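Local coordinates for GTPase-activating protein GYP1 (PDB 1FKM) that stimulates GTP hydrolysis by the Ypt/Rab GTPases Ypt1 and Ypt7, supplying an arginine finger and a glutamine finger in trans through its TBC-type GAP domain, at residues D362-E365 and T366-E369; T138-F141 and E142-T146; I230-A233 and F234-N238. All blocks are in the same frame, centred on the assembly; numbering follows the deposited sequence. Where two conformers were deposited one is given.

Overall arrangement
All three contacts are local and illustrate how short-range chemistry varies with depth in an all-helical GAP domain. Contact 2, within helix 133-145, is fully buried and combines i to i+4 backbone bonds with aromatic and aliphatic side chains. Contact 3, within helix 230-238, is partly buried: its Phe232-Trp236 ring pair faces the core, while a water enters the loose first turn. Contact 1 lies at the surface, where helix 365-382 begins, and relies on the Asp367 carboxylate bonded back to the backbone N of the N-cap Thr364. Helix 247-261 touches side chains of contacts 1 and 2, whose centres are 21 Å apart. Contacts 2 and 3 lie nearer the catalytic fingers; contact 1 is remote from them.

Contact 1: residues D362-E365 and T366-E369; sequences DWTE and TDIE
One face of the Trp363 indole carries CB of Asp367, whose methylene makes a CH-pi contact 4.0 Å from the centroid of the five-membered ring and offset toward the rim. The carboxylate beyond it is turned 55° from the indole plane, and the ring of Phe245 also meets the indole. Asp367 has its CG beside its backbone N (chi1 -59°), which swings the carboxylate back to the start of the helix. There OD2 takes the N-H of Thr364 at 2.8 Å, on its anti side and 32° out of the carboxylate plane. With Thr364 at the N-cap and Asp367 three residues on, this bond is the one half of a capping box present here; OG1 of Thr364 adds a weak bond to the same OD2 at 3.3 Å. Trp363, just before the cap, and Ile368 are placed as in a hydrophobic staple, though the contact is read from one of two conformers. Ile368 also rests on Thr249 and Met253 of helix 247-261. The first turn is closed by Ile368 N to Thr364 O at 3.1 Å and Glu369 N to Glu365 O at 2.9 Å. Glu365, bent at chi2, sends its carboxylate to a salt bridge with Arg252.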
# COMPACT_ATOMS: atom_id res chain seq x y z
N ASP A 362 1.43 -18.94 -4.36
CA ASP A 362 0.97 -19.74 -3.24
C ASP A 362 1.60 -19.40 -1.90
O ASP A 362 1.55 -20.21 -0.97
CB ASP A 362 1.17 -21.23 -3.54
CG ASP A 362 0.38 -21.69 -4.74
OD1 ASP A 362 -0.85 -21.45 -4.78
OD2 ASP A 362 0.97 -22.31 -5.66
N TRP A 363 2.19 -18.22 -1.78
CA TRP A 363 2.80 -17.82 -0.52
C TRP A 363 1.75 -17.77 0.57
O TRP A 363 0.61 -17.35 0.34
CB TRP A 363 3.48 -16.45 -0.65
CG TRP A 363 4.94 -16.53 -1.02
CD1 TRP A 363 5.53 -17.44 -1.84
CD2 TRP A 363 5.97 -15.63 -0.60
NE1 TRP A 363 6.87 -17.16 -1.97
CE2 TRP A 363 7.17 -16.06 -1.22
CE3 TRP A 363 6.00 -14.50 0.23
CZ2 TRP A 363 8.39 -15.40 -1.03
CZ3 TRP A 363 7.22 -13.84 0.42
CH2 TRP A 363 8.39 -14.30 -0.21
N THR A 364 2.13 -18.20 1.77
CA THR A 364 1.23 -18.20 2.91
C THR A 364 1.68 -17.19 3.95
O THR A 364 2.66 -16.47 3.76
CB THR A 364 1.18 -19.58 3.59
OG1 THR A 364 2.50 -19.93 4.04
CG2 THR A 364 0.68 -20.64 2.63
N GLU A 365 0.95 -17.15 5.06
CA GLU A 365 1.26 -16.26 6.17
C GLU A 365 2.68 -16.52 6.65
O GLU A 365 3.41 -15.59 7.00
CB GLU A 365 0.27 -16.51 7.32
CG GLU A 365 0.65 -15.90 8.66
CD GLU A 365 0.78 -14.39 8.61
OE1 GLU A 365 -0.13 -13.74 8.05
OE2 GLU A 365 1.78 -13.86 9.13
N THR A 366 3.07 -17.79 6.66
CA THR A 366 4.40 -18.18 7.10
C THR A 366 5.50 -17.60 6.22
O THR A 366 6.52 -17.11 6.71
CB THR A 366 4.55 -19.72 7.12
OG1 THR A 366 3.47 -20.29 7.87
CG2 THR A 366 5.86 -20.12 7.76
N ASP A 367 5.28 -17.66 4.91
CA ASP A 367 6.24 -17.15 3.94
C ASP A 367 6.44 -15.64 4.06
O ASP A 367 7.57 -15.15 4.04
CB ASP A 367 5.77 -17.48 2.52
CG ASP A 367 5.59 -18.98 2.29
OD1 ASP A 367 6.42 -19.77 2.80
OD2 ASP A 367 4.62 -19.36 1.60
N ILE A 368 5.33 -14.92 4.20
CA ILE A 368 5.35 -13.46 4.31
C ILE A 368 5.97 -13.02 5.63
O ILE A 368 6.78 -12.09 5.67
CB ILE A 368 3.92 -12.89 4.25
CG1 ILE A 368 3.15 -13.52 3.09
CG2 ILE A 368 3.96 -11.38 4.10
CD1 ILE A 368 1.67 -13.27 3.15
N GLU A 369 5.60 -13.70 6.70
CA GLU A 369 6.08 -13.38 8.04
C GLU A 369 7.60 -13.60 8.11
O GLU A 369 8.31 -12.84 8.77
CB GLU A 369 5.36 -14.27 9.07
CG GLU A 369 5.53 -13.87 10.52
CD GLU A 369 6.92 -14.16 11.06
OE1 GLU A 369 7.49 -15.21 10.70
OE2 GLU A 369 7.44 -13.35 11.86

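Contact 2: residues T138-F141 and E142-T146; sequences TPFF and ETFLT
Phe140 and Phe144, like Phe141 and Leu145, meet one turn apart on helix 133-145, a buried alpha helix of the TBC domain. Backbone i to i+4 bonds run through the segment, among them Phe144 N to Phe140 O at 2.8 Å, after the kink at Thr138 and Pro139, whose N atoms have no bond to the preceding turn. The aromatic rings of Phe140 and Phe144 point the same way with planes at an oblique 39°, CD1 of Phe140 being 3.8 Å from CZ of Phe144. The Phe140 carbonyl O sits over one face of the Phe144 ring, 3.1 Å from CG; Lys44 makes a cation-pi contact with that ring, and Trp254 meets Phe140 edge-to-face. Apolar packing pairs Leu145 with the Phe141 ring, CD1 of Leu145 lying 3.7 Å from CE2 of Phe141; both also reach Leu174. Among polar groups, Glu142 OE1 bonds to Tyr104 OH, while OE2 lies close to Glu158, like charges that may raise the pKa of one of the two carboxylates. Thr143 has OG1 beside its backbone N (chi1 -62°), which lays OG1 against Pro139 O at 2.8 Å; that oxygen also accepts the helical N-H of Thr143 from 38° above the carbonyl plane.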
# COMPACT_ATOMS: atom_id res chain seq x y z
N THR A 138 -5.29 1.12 -3.91
CA THR A 138 -6.17 -0.05 -3.78
C THR A 138 -6.19 -0.86 -2.48
O THR A 138 -7.27 -1.28 -2.05
CB THR A 138 -6.02 -0.99 -5.02
OG1 THR A 138 -4.70 -1.54 -5.09
CG2 THR A 138 -6.29 -0.20 -6.29
N PRO A 139 -5.03 -1.09 -1.83
CA PRO A 139 -5.08 -1.85 -0.58
C PRO A 139 -5.91 -1.12 0.47
O PRO A 139 -6.61 -1.74 1.28
CB PRO A 139 -3.61 -1.98 -0.18
CG PRO A 139 -2.91 -2.00 -1.52
CD PRO A 139 -3.63 -0.89 -2.27
N PHE A 140 -5.81 0.21 0.48
CA PHE A 140 -6.57 1.04 1.41
C PHE A 140 -8.05 0.96 1.07
O PHE A 140 -8.89 0.73 1.94
CB PHE A 140 -6.15 2.51 1.31
CG PHE A 140 -4.87 2.84 2.01
CD1 PHE A 140 -4.68 2.50 3.35
CD2 PHE A 140 -3.85 3.50 1.33
CE1 PHE A 140 -3.49 2.82 4.00
CE2 PHE A 140 -2.66 3.82 1.98
CZ PHE A 140 -2.48 3.49 3.31
N PHE A 141 -8.36 1.18 -0.21
CA PHE A 141 -9.74 1.17 -0.69
C PHE A 141 -10.43 -0.13 -0.35
O PHE A 141 -11.50 -0.13 0.25
CB PHE A 141 -9.79 1.38 -2.22
CG PHE A 141 -11.19 1.49 -2.77
CD1 PHE A 141 -11.92 2.66 -2.62
CD2 PHE A 141 -11.79 0.40 -3.40
CE1 PHE A 141 -13.23 2.75 -3.08
CE2 PHE A 141 -13.10 0.49 -3.87
CZ PHE A 141 -13.82 1.66 -3.71
N GLU A 142 -9.80 -1.23 -0.73
CA GLU A 142 -10.34 -2.57 -0.50
C GLU A 142 -10.50 -2.90 0.99
O GLU A 142 -11.53 -3.42 1.41
CB GLU A 142 -9.45 -3.59 -1.19
CG GLU A 142 -9.84 -5.02 -0.98
CD GLU A 142 -9.12 -5.95 -1.94
OE1 GLU A 142 -8.76 -5.51 -3.06
OE2 GLU A 142 -8.91 -7.12 -1.57
N THR A 143 -9.48 -2.60 1.79
CA THR A 143 -9.54 -2.87 3.22
C THR A 143 -10.61 -2.01 3.91
O THR A 143 -11.38 -2.50 4.75
CB THR A 143 -8.18 -2.61 3.89
OG1 THR A 143 -7.21 -3.50 3.32
CG2 THR A 143 -8.25 -2.83 5.39
N PHE A 144 -10.69 -0.73 3.57
CA PHE A 144 -11.69 0.13 4.18
C PHE A 144 -13.10 -0.28 3.76
O PHE A 144 -14.06 -0.07 4.50
CB PHE A 144 -11.42 1.59 3.81
CG PHE A 144 -10.15 2.12 4.41
CD1 PHE A 144 -9.44 1.38 5.35
CD2 PHE A 144 -9.67 3.38 4.05
CE1 PHE A 144 -8.26 1.87 5.91
CE2 PHE A 144 -8.50 3.87 4.60
CZ PHE A 144 -7.79 3.12 5.53
N LEU A 145 -13.22 -0.88 2.58
CA LEU A 145 -14.51 -1.35 2.08
C LEU A 145 -15.05 -2.47 2.96
O LEU A 145 -16.26 -2.58 3.14
CB LEU A 145 -14.37 -1.92 0.66
CG LEU A 145 -14.92 -1.20 -0.57
CD1 LEU A 145 -14.69 -2.10 -1.78
CD2 LEU A 145 -16.40 -0.91 -0.41
N THR A 146 -14.17 -3.30 3.51
CA THR A 146 -14.62 -4.43 4.33
C THR A 146 -15.40 -4.02 5.56
O THR A 146 -16.19 -4.80 6.09
CB THR A 146 -13.45 -5.36 4.77
OG1 THR A 146 -12.55 -4.66 5.65
CG2 THR A 146 -12.68 -5.86 3.55

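Contact 3: residues I230-A233 and F234-N238; sequences IQFA and FRWMN
Phe232 and Trp236 are brought together by unlike first torsions. Phe232 holds CG wedged between its backbone N and carbonyl carbon (chi1 65°), whereas in Trp236 CG stands opposite the carbonyl carbon (chi1 -71°), and the two side chains converge. The phenyl edge then points at the indole face, an edge-to-face pair with planes at 63° and the centroid of the Phe232 ring 5.0 Å from that of the six-membered indole ring. The CD1-CE1 edge of Phe232 makes the approach, CD1 lying 3.8 Å from CZ2 of Trp236. Nearer the pyrrole end, the carbonyl O of Phe232 lies over a face of the indole, 3.2 Å from CD1 of Trp236. The indole also packs on Cys332 and Leu336 of helix 324-338 and pairs edge-to-face with Phe335. With an alanine here, the Phe232 edge would probably lose its aromatic face and a gap open against Cys332 and Leu336.

This is the short helix 230-238 of the TBC domain, and its first turn is loosely bonded. Phe234 N reaches Ile230 O only weakly, at 3.4 Å, and a water accepts from Arg235 N at 2.9 Å while donating weakly to the same carbonyl. The Ile230 side chain runs alongside that of Phe234, its CD1 3.7 Å from CB of Phe234. Farther on the bonding is firmer: Met237 N meets Ala233 O at 2.9 Å. Met237, present as selenomethionine, bends its chain, and CE lies 4.2 Å from CB of Ala233, both residues resting on Leu207 of helix 198-214. The helix also lies near the glutamine finger: the Phe234 side chain is close to Gln131, and ND2 of Asn238 donates to the backbone O of that residue.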
# COMPACT_ATOMS: atom_id res chain seq x y z
N ILE A 230 17.45 -1.49 -12.07
CA ILE A 230 16.30 -0.72 -12.52
C ILE A 230 15.34 -1.57 -13.38
O ILE A 230 14.12 -1.36 -13.34
CB ILE A 230 16.74 0.52 -13.33
CG1 ILE A 230 15.56 1.48 -13.52
CG2 ILE A 230 17.27 0.10 -14.69
CD1 ILE A 230 15.13 2.18 -12.25
N GLN A 231 15.88 -2.53 -14.12
CA GLN A 231 15.05 -3.35 -15.00
C GLN A 231 14.00 -4.21 -14.30
O GLN A 231 13.05 -4.68 -14.94
CB GLN A 231 15.94 -4.22 -15.88
CG GLN A 231 16.83 -3.39 -16.78
CD GLN A 231 17.83 -4.22 -17.55
OE1 GLN A 231 18.51 -5.08 -16.99
NE2 GLN A 231 17.94 -3.95 -18.85
N PHE A 232 14.14 -4.43 -13.00
CA PHE A 232 13.14 -5.21 -12.29
C PHE A 232 12.72 -4.52 -11.00
O PHE A 232 11.58 -4.65 -10.56
CB PHE A 232 13.67 -6.63 -12.00
CG PHE A 232 14.84 -6.68 -11.06
CD1 PHE A 232 14.66 -6.61 -9.69
CD2 PHE A 232 16.14 -6.81 -11.57
CE1 PHE A 232 15.75 -6.66 -8.82
CE2 PHE A 232 17.23 -6.86 -10.71
CZ PHE A 232 17.04 -6.79 -9.33
N ALA A 233 13.63 -3.75 -10.41
CA ALA A 233 13.36 -3.07 -9.15
C ALA A 233 12.57 -1.77 -9.23
O ALA A 233 12.02 -1.32 -8.22
CB ALA A 233 14.67 -2.82 -8.41
N PHE A 234 12.51 -1.15 -10.40
CA PHE A 234 11.74 0.09 -10.46
C PHE A 234 10.30 -0.20 -10.05
O PHE A 234 9.71 0.52 -9.25
CB PHE A 234 11.74 0.71 -11.85
CG PHE A 234 10.91 1.96 -11.93
CD1 PHE A 234 11.41 3.17 -11.44
CD2 PHE A 234 9.61 1.92 -12.40
CE1 PHE A 234 10.61 4.31 -11.42
CE2 PHE A 234 8.80 3.06 -12.38
CZ PHE A 234 9.31 4.26 -11.89
N ARG A 235 9.74 -1.27 -10.60
CA ARG A 235 8.36 -1.62 -10.29
C ARG A 235 8.23 -2.01 -8.81
O ARG A 235 7.23 -1.68 -8.17
CB ARG A 235 7.88 -2.77 -11.18
CG ARG A 235 6.37 -2.95 -11.20
CD ARG A 235 5.95 -4.07 -12.14
NE ARG A 235 6.37 -5.38 -11.67
CZ ARG A 235 6.17 -6.52 -12.33
NH1 ARG A 235 5.56 -6.51 -13.50
NH2 ARG A 235 6.58 -7.67 -11.81
N TRP A 236 9.23 -2.71 -8.28
CA TRP A 236 9.21 -3.12 -6.88
C TRP A 236 9.10 -1.87 -6.00
O TRP A 236 8.33 -1.84 -5.03
CB TRP A 236 10.50 -3.85 -6.51
CG TRP A 236 10.65 -5.23 -7.10
CD1 TRP A 236 9.91 -5.80 -8.09
CD2 TRP A 236 11.64 -6.20 -6.73
NE1 TRP A 236 10.38 -7.07 -8.37
CE2 TRP A 236 11.44 -7.33 -7.54
CE3 TRP A 236 12.68 -6.21 -5.79
CZ2 TRP A 236 12.24 -8.48 -7.44
CZ3 TRP A 236 13.48 -7.34 -5.69
CH2 TRP A 236 13.26 -8.46 -6.51
N MSE A 237 9.88 -0.85 -6.33
CA MSE A 237 9.88 0.38 -5.56
C MSE A 237 8.66 1.26 -5.82
O MSE A 237 8.02 1.73 -4.88
CB MSE A 237 11.15 1.18 -5.86
CG MSE A 237 12.10 1.27 -4.69
SE MSE A 237 12.54 -0.46 -3.96
CE MSE A 237 14.24 -0.74 -4.84
N ASN A 238 8.34 1.45 -7.10
CA ASN A 238 7.22 2.29 -7.50
C ASN A 238 5.86 1.86 -6.95
O ASN A 238 5.04 2.70 -6.59
CB ASN A 238 7.16 2.36 -9.04
CG ASN A 238 6.32 3.52 -9.54
OD1 ASN A 238 6.50 4.66 -9.12
ND2 ASN A 238 5.40 3.23 -10.46
O HOH W 1 10.88 -2.44 -13.01